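Local coordinates for uncharacterized protein (Chondromyces crocatus, PDB 6I86) that is of unknown function but is encoded in the crocagin gene cluster and probably takes part in the biosynthesis of this ribosomally made, post-translationally modified peptide, at residues L120-V125 with I149-P154; F20-C25 with L90-L95; V7-L12 with Y61-C66. All blocks are in the same frame, centred on the assembly; numbering follows the deposited sequence. Where two conformers were deposited one is given.

Interaction 1 (L120-V125 with I149-P154); sequences LREWSV and IITLWP
An antiparallel strand pairing within a mixed five-stranded sheet sets L120, R121 and E122 against T151, I150 and I149, the two short strand segments running at 165° to each other. L120 and T151 are a hydrogen-bonded pair: L120 N donates to T151 O at 2.8 Å, and T151 N returns a bond to L120 O. E122 and I149 repeat this two residues on, E122 N lying 3.0 Å from I149 O. Between them comes the non-hydrogen-bonded pair of R121 and I150, where I150 CA makes a CA-H...O contact of 3.4 Å with L120 O. The side chains of this pair run across each other, with I150 CD1 lying 4.0 Å from R121 CG. I150 CG1 stands beside its own backbone N (chi1 -50°) and a second bend (chi2 -54°) carries CD1 over to R121. The guanidinium leads away, to a salt bridge with E84 and a hydrogen bond with a glycerol probably left from crystallisation. On the other face of the sheet, L120 CB abuts the six-membered end of the W153 indole, 3.7 Å from CZ3, at the ring edge and near its plane. A water on this face bridges the strands, bonding to E122 OE2 at 2.7 Å and also to I149 O and T151 OG1. The other carboxylate oxygen, E122 OE1, accepts from M77 N. Just past the pairing, S124 serves as N-cap of helix 125-128, its OG bonded to E127 N. Alternating hydrogen-bonded and non-hydrogen-bonded pairs, with successive side chains on opposite faces, are the hallmark of a regular antiparallel beta-sheet.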
loop_
_atom_site.group_PDB
_atom_site.type_symbol
_atom_site.label_atom_id
_atom_site.label_comp_id
_atom_site.label_asym_id
_atom_site.label_seq_id
_atom_site.Cartn_x
_atom_site.Cartn_y
_atom_site.Cartn_z
ATOM N N LEU A 120 8.166 -3.929 3.935
ATOM C CA LEU A 120 8.041 -3.319 5.249
ATOM C C LEU A 120 6.887 -2.330 5.209
ATOM O O LEU A 120 6.917 -1.364 4.439
ATOM C CB LEU A 120 9.335 -2.621 5.663
ATOM C CG LEU A 120 9.314 -2.021 7.070
ATOM C CD1 LEU A 120 9.263 -3.138 8.106
ATOM C CD2 LEU A 120 10.535 -1.137 7.294
ATOM N N ARG A 121 5.870 -2.578 6.027
ATOM C CA ARG A 121 4.790 -1.625 6.237
ATOM C C ARG A 121 5.091 -0.824 7.493
ATOM O O ARG A 121 5.081 -1.374 8.599
ATOM C CB ARG A 121 3.437 -2.319 6.375
ATOM C CG ARG A 121 2.339 -1.367 6.840
ATOM C CD ARG A 121 1.030 -2.085 7.109
ATOM N NE ARG A 121 0.940 -2.619 8.463
ATOM C CZ ARG A 121 0.342 -1.981 9.465
ATOM N NH1 ARG A 121 -0.206 -0.790 9.258
ATOM N NH2 ARG A 121 0.290 -2.530 10.671
ATOM N N GLU A 122 5.359 0.465 7.321
ATOM C CA GLU A 122 5.511 1.398 8.427
ATOM C C GLU A 122 4.322 2.347 8.415
ATOM O O GLU A 122 3.995 2.919 7.370
ATOM C CB GLU A 122 6.816 2.184 8.314
ATOM C CG GLU A 122 8.054 1.320 8.407
ATOM C CD GLU A 122 9.332 2.109 8.226
ATOM O OE1 GLU A 122 10.056 2.306 9.223
ATOM O OE2 GLU A 122 9.612 2.533 7.082
ATOM N N TRP A 123 3.674 2.509 9.565
ATOM C CA TRP A 123 2.485 3.341 9.638
ATOM C C TRP A 123 2.512 4.172 10.910
ATOM O O TRP A 123 2.936 3.698 11.969
ATOM C CB TRP A 123 1.210 2.491 9.595
ATOM C CG TRP A 123 -0.010 3.283 9.284
ATOM C CD1 TRP A 123 -0.879 3.838 10.176
ATOM C CD2 TRP A 123 -0.496 3.625 7.983
ATOM N NE1 TRP A 123 -1.883 4.497 9.511
ATOM C CE2 TRP A 123 -1.669 4.382 8.162
ATOM C CE3 TRP A 123 -0.054 3.361 6.684
ATOM C CZ2 TRP A 123 -2.405 4.879 7.089
ATOM C CZ3 TRP A 123 -0.784 3.853 5.624
ATOM C CH2 TRP A 123 -1.947 4.604 5.830
ATOM N N SER A 124 2.060 5.415 10.793
ATOM C CA SER A 124 1.936 6.332 11.920
ATOM C C SER A 124 0.449 6.546 12.182
ATOM O O SER A 124 -0.228 7.246 11.423
ATOM C CB SER A 124 2.641 7.653 11.632
ATOM O OG SER A 124 2.433 8.576 12.685
ATOM N N VAL A 125 -0.062 5.927 13.248
ATOM C CA VAL A 125 -1.439 6.182 13.659
ATOM C C VAL A 125 -1.602 7.636 14.081
ATOM O O VAL A 125 -2.662 8.241 13.872
ATOM C CB VAL A 125 -1.842 5.211 14.787
ATOM C CG1 VAL A 125 -3.269 5.472 15.234
ATOM C CG2 VAL A 125 -1.682 3.770 14.328
ATOM N N ILE A 149 4.658 4.409 5.031
ATOM C CA ILE A 149 5.690 4.165 4.031
ATOM C C ILE A 149 5.774 2.666 3.791
ATOM O O ILE A 149 5.949 1.891 4.739
ATOM C CB ILE A 149 7.061 4.724 4.463
ATOM C CG1 ILE A 149 6.967 6.227 4.747
ATOM C CG2 ILE A 149 8.104 4.458 3.386
ATOM C CD1 ILE A 149 8.284 6.856 5.155
ATOM N N ILE A 150 5.646 2.260 2.531
ATOM C CA ILE A 150 5.738 0.862 2.125
ATOM C C ILE A 150 7.047 0.687 1.371
ATOM O O ILE A 150 7.243 1.288 0.308
ATOM C CB ILE A 150 4.544 0.439 1.257
ATOM C CG1 ILE A 150 3.234 0.849 1.928
ATOM C CG2 ILE A 150 4.568 -1.060 1.022
ATOM C CD1 ILE A 150 3.107 0.330 3.343
ATOM N N THR A 151 7.940 -0.137 1.910
ATOM C CA THR A 151 9.258 -0.333 1.325
ATOM C C THR A 151 9.401 -1.768 0.840
ATOM O O THR A 151 9.136 -2.714 1.589
ATOM C CB THR A 151 10.369 -0.009 2.324
ATOM O OG1 THR A 151 10.180 1.317 2.833
ATOM C CG2 THR A 151 11.729 -0.089 1.644
ATOM N N LEU A 152 9.822 -1.920 -0.411
ATOM C CA LEU A 152 10.068 -3.218 -1.016
ATOM C C LEU A 152 11.561 -3.398 -1.238
ATOM O O LEU A 152 12.266 -2.444 -1.580
ATOM C CB LEU A 152 9.333 -3.353 -2.357
ATOM C CG LEU A 152 7.835 -3.664 -2.432
ATOM C CD1 LEU A 152 6.983 -2.593 -1.762
ATOM C CD2 LEU A 152 7.419 -3.848 -3.887
ATOM N N TRP A 153 12.043 -4.622 -1.040
ATOM C CA TRP A 153 13.387 -4.980 -1.466
ATOM C C TRP A 153 13.402 -6.466 -1.784
ATOM O O TRP A 153 12.580 -7.220 -1.243
ATOM C CB TRP A 153 14.457 -4.611 -0.417
ATOM C CG TRP A 153 14.401 -5.295 0.916
ATOM C CD1 TRP A 153 15.097 -6.404 1.294
ATOM C CD2 TRP A 153 13.656 -4.878 2.067
ATOM N NE1 TRP A 153 14.814 -6.719 2.601
ATOM C CE2 TRP A 153 13.930 -5.797 3.098
ATOM C CE3 TRP A 153 12.771 -3.824 2.319
ATOM C CZ2 TRP A 153 13.351 -5.697 4.363
ATOM C CZ3 TRP A 153 12.198 -3.725 3.577
ATOM C CH2 TRP A 153 12.491 -4.654 4.582
ATOM N N PRO A 154 14.290 -6.915 -2.674
ATOM C CA PRO A 154 14.182 -8.278 -3.211
ATOM C C PRO A 154 14.233 -9.336 -2.119
ATOM O O PRO A 154 15.060 -9.277 -1.206
ATOM C CB PRO A 154 15.393 -8.388 -4.147
ATOM C CG PRO A 154 15.715 -6.980 -4.511
ATOM C CD PRO A 154 15.413 -6.180 -3.281
HETATM O O HOH W 1 8.656 1.165 4.905
#

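Interaction 2 (F20-C25 with L90-L95); sequences FFDASC and LPSGRL
D22 and L95 form an antiparallel non-hydrogen-bonded pair, their CA atoms 4.8 Å apart, and just beyond it A23 N donates to R94 O at 2.8 Å. The strand then leaves the four-stranded sheet through a type I turn, D22 to C25, with an Asx turn inside it, while an ST turn at S92 leads into strand 94-99. The D22 carboxylate ties the two turns together. Its CG is anti to the backbone N (chi1 -169°), which sends the group over to the 91-93 loop. D22 OD1 accepts three bonds: S92 OG arrives on the syn side at 2.7 Å, S24 N on the anti side at 2.9 Å, and S24 OG from above the carboxylate plane. D22 OD2 takes S92 N at 2.9 Å, again on the syn side though tilted 35° out of plane, and a weak bond from G93 N. So many donors around a buried group are consistent with a charged carboxylate. Were D22 replaced by an alanine, the S24 and S92 hydroxyls and amides would probably lose the carboxylate they share, and the two turns could shift apart. Carbon atoms wall the acid in: the CD2 branch of L90 and the CD of P91 both press on D22 CB. G93, with its positive phi of 81°, lets the loop reverse. At the strand end A23 CB sits at the edge of the R94 guanidinium and 3.7 Å from R94 CD, along the extended arginine chain. Deeper in, F20 CB meets L95 CD1 at 4.1 Å. The ST turn itself is closed by S92 OG, which accepts R94 N at 3.3 Å.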
loop_
_atom_site.group_PDB
_atom_site.type_symbol
_atom_site.label_atom_id
_atom_site.label_comp_id
_atom_site.label_asym_id
_atom_site.label_seq_id
_atom_site.Cartn_x
_atom_site.Cartn_y
_atom_site.Cartn_z
ATOM N N PHE A 20 -2.624 -3.242 -1.813
ATOM C CA PHE A 20 -1.538 -3.168 -2.780
ATOM C C PHE A 20 -1.364 -4.530 -3.433
ATOM O O PHE A 20 -1.359 -5.551 -2.745
ATOM C CB PHE A 20 -0.218 -2.761 -2.118
ATOM C CG PHE A 20 -0.083 -1.289 -1.871
ATOM C CD1 PHE A 20 -1.191 -0.503 -1.619
ATOM C CD2 PHE A 20 1.161 -0.692 -1.896
ATOM C CE1 PHE A 20 -1.059 0.851 -1.393
ATOM C CE2 PHE A 20 1.296 0.656 -1.672
ATOM C CZ PHE A 20 0.187 1.431 -1.419
ATOM N N PHE A 21 -1.202 -4.546 -4.755
ATOM C CA PHE A 21 -1.125 -5.816 -5.466
ATOM C C PHE A 21 -0.574 -5.591 -6.866
ATOM O O PHE A 21 -0.535 -4.463 -7.368
ATOM C CB PHE A 21 -2.497 -6.498 -5.543
ATOM C CG PHE A 21 -3.620 -5.559 -5.888
ATOM C CD1 PHE A 21 -3.978 -5.336 -7.210
ATOM C CD2 PHE A 21 -4.312 -4.890 -4.890
ATOM C CE1 PHE A 21 -5.014 -4.470 -7.523
ATOM C CE2 PHE A 21 -5.342 -4.015 -5.202
ATOM C CZ PHE A 21 -5.693 -3.807 -6.519
ATOM N N ASP A 22 -0.154 -6.690 -7.488
ATOM C CA ASP A 22 0.258 -6.650 -8.882
ATOM C C ASP A 22 -0.950 -6.378 -9.767
ATOM O O ASP A 22 -2.066 -6.816 -9.474
ATOM C CB ASP A 22 0.923 -7.967 -9.277
ATOM C CG ASP A 22 1.612 -7.895 -10.625
ATOM O OD1 ASP A 22 0.917 -7.995 -11.655
ATOM O OD2 ASP A 22 2.851 -7.737 -10.655
ATOM N N ALA A 23 -0.720 -5.647 -10.860
ATOM C CA ALA A 23 -1.821 -5.269 -11.741
ATOM C C ALA A 23 -2.510 -6.486 -12.340
ATOM O O ALA A 23 -3.692 -6.416 -12.696
ATOM C CB ALA A 23 -1.308 -4.350 -12.848
ATOM N N SER A 24 -1.797 -7.603 -12.462
ATOM C CA SER A 24 -2.348 -8.833 -13.013
ATOM C C SER A 24 -3.099 -9.664 -11.981
ATOM O O SER A 24 -3.678 -10.694 -12.342
ATOM C CB SER A 24 -1.230 -9.676 -13.636
ATOM O OG SER A 24 -0.341 -10.155 -12.641
ATOM N N CYS A 25 -3.106 -9.246 -10.715
ATOM C CA CYS A 25 -3.793 -10.006 -9.680
ATOM C C CYS A 25 -5.293 -10.043 -9.954
ATOM O O CYS A 25 -5.865 -9.099 -10.507
ATOM C CB CYS A 25 -3.522 -9.397 -8.303
ATOM S SG CYS A 25 -4.205 -10.336 -6.914
ATOM N N LEU A 90 5.045 -10.070 -7.322
ATOM C CA LEU A 90 4.630 -9.176 -8.403
ATOM C C LEU A 90 4.993 -9.822 -9.732
ATOM O O LEU A 90 6.088 -9.588 -10.270
ATOM C CB LEU A 90 5.283 -7.804 -8.254
ATOM C CG LEU A 90 4.934 -7.042 -6.973
ATOM C CD1 LEU A 90 5.819 -5.815 -6.817
ATOM C CD2 LEU A 90 3.463 -6.649 -6.955
ATOM N N PRO A 91 4.103 -10.638 -10.301
ATOM C CA PRO A 91 4.449 -11.353 -11.542
ATOM C C PRO A 91 4.726 -10.440 -12.726
ATOM O O PRO A 91 5.511 -10.813 -13.607
ATOM C CB PRO A 91 3.219 -12.238 -11.787
ATOM C CG PRO A 91 2.564 -12.363 -10.445
ATOM C CD PRO A 91 2.804 -11.062 -9.755
ATOM N N SER A 92 4.110 -9.259 -12.779
ATOM C CA SER A 92 4.366 -8.302 -13.847
ATOM C C SER A 92 5.218 -7.122 -13.405
ATOM O O SER A 92 5.695 -6.368 -14.262
ATOM C CB SER A 92 3.043 -7.774 -14.426
ATOM O OG SER A 92 2.423 -6.863 -13.536
ATOM N N GLY A 93 5.424 -6.941 -12.103
ATOM C CA GLY A 93 6.151 -5.799 -11.598
ATOM C C GLY A 93 5.348 -4.524 -11.496
ATOM O O GLY A 93 5.869 -3.525 -10.981
ATOM N N ARG A 94 4.100 -4.518 -11.962
ATOM C CA ARG A 94 3.255 -3.329 -11.918
ATOM C C ARG A 94 2.494 -3.327 -10.597
ATOM O O ARG A 94 1.509 -4.052 -10.430
ATOM C CB ARG A 94 2.307 -3.300 -13.110
ATOM C CG ARG A 94 1.833 -1.910 -13.468
ATOM C CD ARG A 94 0.868 -1.934 -14.633
ATOM N NE ARG A 94 -0.073 -0.824 -14.556
ATOM C CZ ARG A 94 0.213 0.415 -14.939
ATOM N NH1 ARG A 94 1.414 0.694 -15.431
ATOM N NH2 ARG A 94 -0.697 1.374 -14.839
ATOM N N LEU A 95 2.956 -2.510 -9.656
ATOM C CA LEU A 95 2.330 -2.389 -8.345
ATOM C C LEU A 95 1.221 -1.346 -8.416
ATOM O O LEU A 95 1.468 -0.194 -8.785
ATOM C CB LEU A 95 3.368 -2.000 -7.295
ATOM C CG LEU A 95 2.872 -1.827 -5.865
ATOM C CD1 LEU A 95 2.423 -3.163 -5.293
ATOM C CD2 LEU A 95 3.962 -1.206 -5.014
#

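Interaction 3 (V7-L12 with Y61-C66); sequences VAEIIL and YFKVRC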
loop_
_atom_site.group_PDB
_atom_site.type_symbol
_atom_site.label_atom_id
_atom_site.label_comp_id
_atom_site.label_asym_id
_atom_site.label_seq_id
_atom_site.Cartn_x
_atom_site.Cartn_y
_atom_site.Cartn_z
ATOM N N VAL A 7 10.767 5.703 -6.077
ATOM C CA VAL A 7 9.938 6.306 -5.034
ATOM C C VAL A 7 8.725 6.959 -5.685
ATOM O O VAL A 7 8.853 7.666 -6.690
ATOM C CB VAL A 7 10.711 7.349 -4.195
ATOM C CG1 VAL A 7 9.843 7.865 -3.056
ATOM C CG2 VAL A 7 12.012 6.767 -3.648
ATOM N N ALA A 8 7.549 6.728 -5.102
ATOM C CA ALA A 8 6.338 7.423 -5.513
ATOM C C ALA A 8 5.393 7.523 -4.324
ATOM O O ALA A 8 5.457 6.728 -3.382
ATOM C CB ALA A 8 5.643 6.722 -6.688
ATOM N N GLU A 9 4.511 8.518 -4.381
ATOM C CA GLU A 9 3.502 8.727 -3.353
ATOM C C GLU A 9 2.120 8.752 -3.985
ATOM O O GLU A 9 1.942 9.268 -5.094
ATOM C CB GLU A 9 3.728 10.039 -2.585
ATOM C CG GLU A 9 5.016 10.098 -1.787
ATOM C CD GLU A 9 5.227 11.454 -1.147
ATOM O OE1 GLU A 9 4.281 12.271 -1.165
ATOM O OE2 GLU A 9 6.335 11.707 -0.630
ATOM N N ILE A 10 1.147 8.193 -3.272
ATOM C CA ILE A 10 -0.255 8.280 -3.656
ATOM C C ILE A 10 -1.041 8.867 -2.493
ATOM O O ILE A 10 -0.693 8.689 -1.320
ATOM C CB ILE A 10 -0.848 6.915 -4.071
ATOM C CG1 ILE A 10 -0.791 5.922 -2.909
ATOM C CG2 ILE A 10 -0.123 6.363 -5.291
ATOM C CD1 ILE A 10 -1.480 4.606 -3.204
ATOM N N ILE A 11 -2.110 9.581 -2.830
ATOM C CA ILE A 11 -3.059 10.106 -1.858
ATOM C C ILE A 11 -4.432 9.597 -2.260
ATOM O O ILE A 11 -4.898 9.875 -3.371
ATOM C CB ILE A 11 -3.039 11.641 -1.800
ATOM C CG1 ILE A 11 -1.632 12.155 -1.494
ATOM C CG2 ILE A 11 -4.024 12.145 -0.760
ATOM C CD1 ILE A 11 -1.528 13.662 -1.503
ATOM N N LEU A 12 -5.072 8.842 -1.372
ATOM C CA LEU A 12 -6.369 8.267 -1.699
ATOM C C LEU A 12 -7.241 8.240 -0.451
ATOM O O LEU A 12 -6.716 8.199 0.665
ATOM C CB LEU A 12 -6.240 6.847 -2.277
ATOM C CG LEU A 12 -5.149 5.845 -1.880
ATOM C CD1 LEU A 12 -4.881 5.796 -0.382
ATOM C CD2 LEU A 12 -5.553 4.471 -2.386
ATOM N N TYR A 61 -8.396 10.732 4.176
ATOM C CA TYR A 61 -7.507 10.767 3.023
ATOM C C TYR A 61 -6.082 10.592 3.520
ATOM O O TYR A 61 -5.668 11.266 4.467
ATOM C CB TYR A 61 -7.633 12.084 2.256
ATOM C CG TYR A 61 -8.769 12.131 1.262
ATOM C CD1 TYR A 61 -10.050 12.484 1.658
ATOM C CD2 TYR A 61 -8.554 11.834 -0.077
ATOM C CE1 TYR A 61 -11.090 12.537 0.750
ATOM C CE2 TYR A 61 -9.589 11.885 -0.994
ATOM C CZ TYR A 61 -10.854 12.235 -0.575
ATOM O OH TYR A 61 -11.888 12.286 -1.484
ATOM N N PHE A 62 -5.335 9.697 2.885
ATOM C CA PHE A 62 -4.045 9.283 3.413
ATOM C C PHE A 62 -2.982 9.298 2.328
ATOM O O PHE A 62 -3.229 8.889 1.190
ATOM C CB PHE A 62 -4.151 7.893 4.044
ATOM C CG PHE A 62 -5.295 7.767 5.005
ATOM C CD1 PHE A 62 -5.247 8.394 6.243
ATOM C CD2 PHE A 62 -6.436 7.060 4.661
ATOM C CE1 PHE A 62 -6.307 8.299 7.132
ATOM C CE2 PHE A 62 -7.503 6.959 5.548
ATOM C CZ PHE A 62 -7.437 7.579 6.784
ATOM N N LYS A 63 -1.799 9.771 2.702
ATOM C CA LYS A 63 -0.649 9.837 1.812
ATOM C C LYS A 63 0.260 8.652 2.116
ATOM O O LYS A 63 0.735 8.503 3.248
ATOM C CB LYS A 63 0.097 11.158 1.993
ATOM C CG LYS A 63 1.394 11.269 1.208
ATOM C CD LYS A 63 2.087 12.605 1.467
ATOM C CE LYS A 63 1.287 13.772 0.910
ATOM N NZ LYS A 63 1.934 15.084 1.200
ATOM N N VAL A 64 0.493 7.810 1.113
ATOM C CA VAL A 64 1.310 6.613 1.261
ATOM C C VAL A 64 2.493 6.730 0.314
ATOM O O VAL A 64 2.314 6.837 -0.905
ATOM C CB VAL A 64 0.510 5.331 0.979
ATOM C CG1 VAL A 64 1.373 4.099 1.228
ATOM C CG2 VAL A 64 -0.746 5.290 1.833
ATOM N N ARG A 65 3.698 6.717 0.874
ATOM C CA ARG A 65 4.919 6.696 0.084
ATOM C C ARG A 65 5.367 5.254 -0.102
ATOM O O ARG A 65 5.423 4.486 0.863
ATOM C CB ARG A 65 6.021 7.509 0.763
ATOM C CG ARG A 65 7.351 7.474 0.030
ATOM C CD ARG A 65 8.383 8.349 0.725
ATOM N NE ARG A 65 7.932 9.733 0.847
ATOM C CZ ARG A 65 8.346 10.570 1.793
ATOM N NH1 ARG A 65 9.225 10.164 2.698
ATOM N NH2 ARG A 65 7.884 11.811 1.832
ATOM N N CYS A 66 5.644 4.876 -1.348
ATOM C CA CYS A 66 6.130 3.543 -1.673
ATOM C C CYS A 66 7.541 3.653 -2.231
ATOM O O CYS A 66 7.805 4.485 -3.105
ATOM C CB CYS A 66 5.218 2.848 -2.681
ATOM S SG CYS A 66 5.620 1.106 -2.952
HETATM O O HOH W 2 5.230 14.372 0.643
#
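Y61 meets L12 with its ring, CD2 lying against the L12 carbonyl carbon, at the start of a regular antiparallel pairing whose strand segments run at 161°. F62 follows with a hydrogen-bonded pair to L12, F62 N donating to L12 O at 3.0 Å and F62 O accepting L12 N. K63 points to the opposite face and lies alongside I11, its CE 3.7 Å from I11 CD1. The same lysine chain, bent at chi3, passes E9, with E9 OE1 3.4 Å from K63 CD. Its ammonium bonds to E144 O; a water that donates to E9 OE1 makes only a weak, long bond with K63 NZ. V64 pairs with I10 through V64 N to I10 O at 2.8 Å, and the two side chains run side by side. R65 then forms a side-on salt bridge with E9: NE and NH2 both donate to the single oxygen E9 OE2, NH2 at 2.9 Å on its syn side and NE on its anti side. E9 OE2 lies in the guanidinium plane, but the carboxylate is turned by 30°, and both nitrogens come from one face of it. C66 closes the series with a nearly straight bond, C66 N to A8 O at 2.8 Å and 174°. Strand 4-14 is one of the two outermost strands of the five-stranded sheet; strand 148-154 flanks 60-69 on its other side, R65 bonding through its backbone to G148 and I150. The I10, V64 and C66 face packs on the four-stranded sheet, I10 and V64 against F20 of strand 17-22, and C66 against L95 of strand 94-99 and V109 of strand 107-111.

In the fold
Interactions 1 and 3 belong to the same mixed five-stranded sheet, where strands 148-154 and 60-69 are parallel neighbours, and their centres lie about 11 Å apart. Interaction 2 lies about 17 Å, centre to centre, from each, where the two inner strands of the four-stranded sheet, 17-22 and 94-99, meet at their ends. The two sheets touch through apolar side chains: F20 reaches I150, V64 and I10, and L95 meets C66. Within the larger sheet, L90 of interaction 2 meets L152 of interaction 1. Along the chain, the segments of interactions 2 and 3 alternate, strand 4-14 leading directly to 17-22, and interaction 1 follows both. The early strands thus enter both sheets, and the late strand 148-154 completes the middle of the larger one.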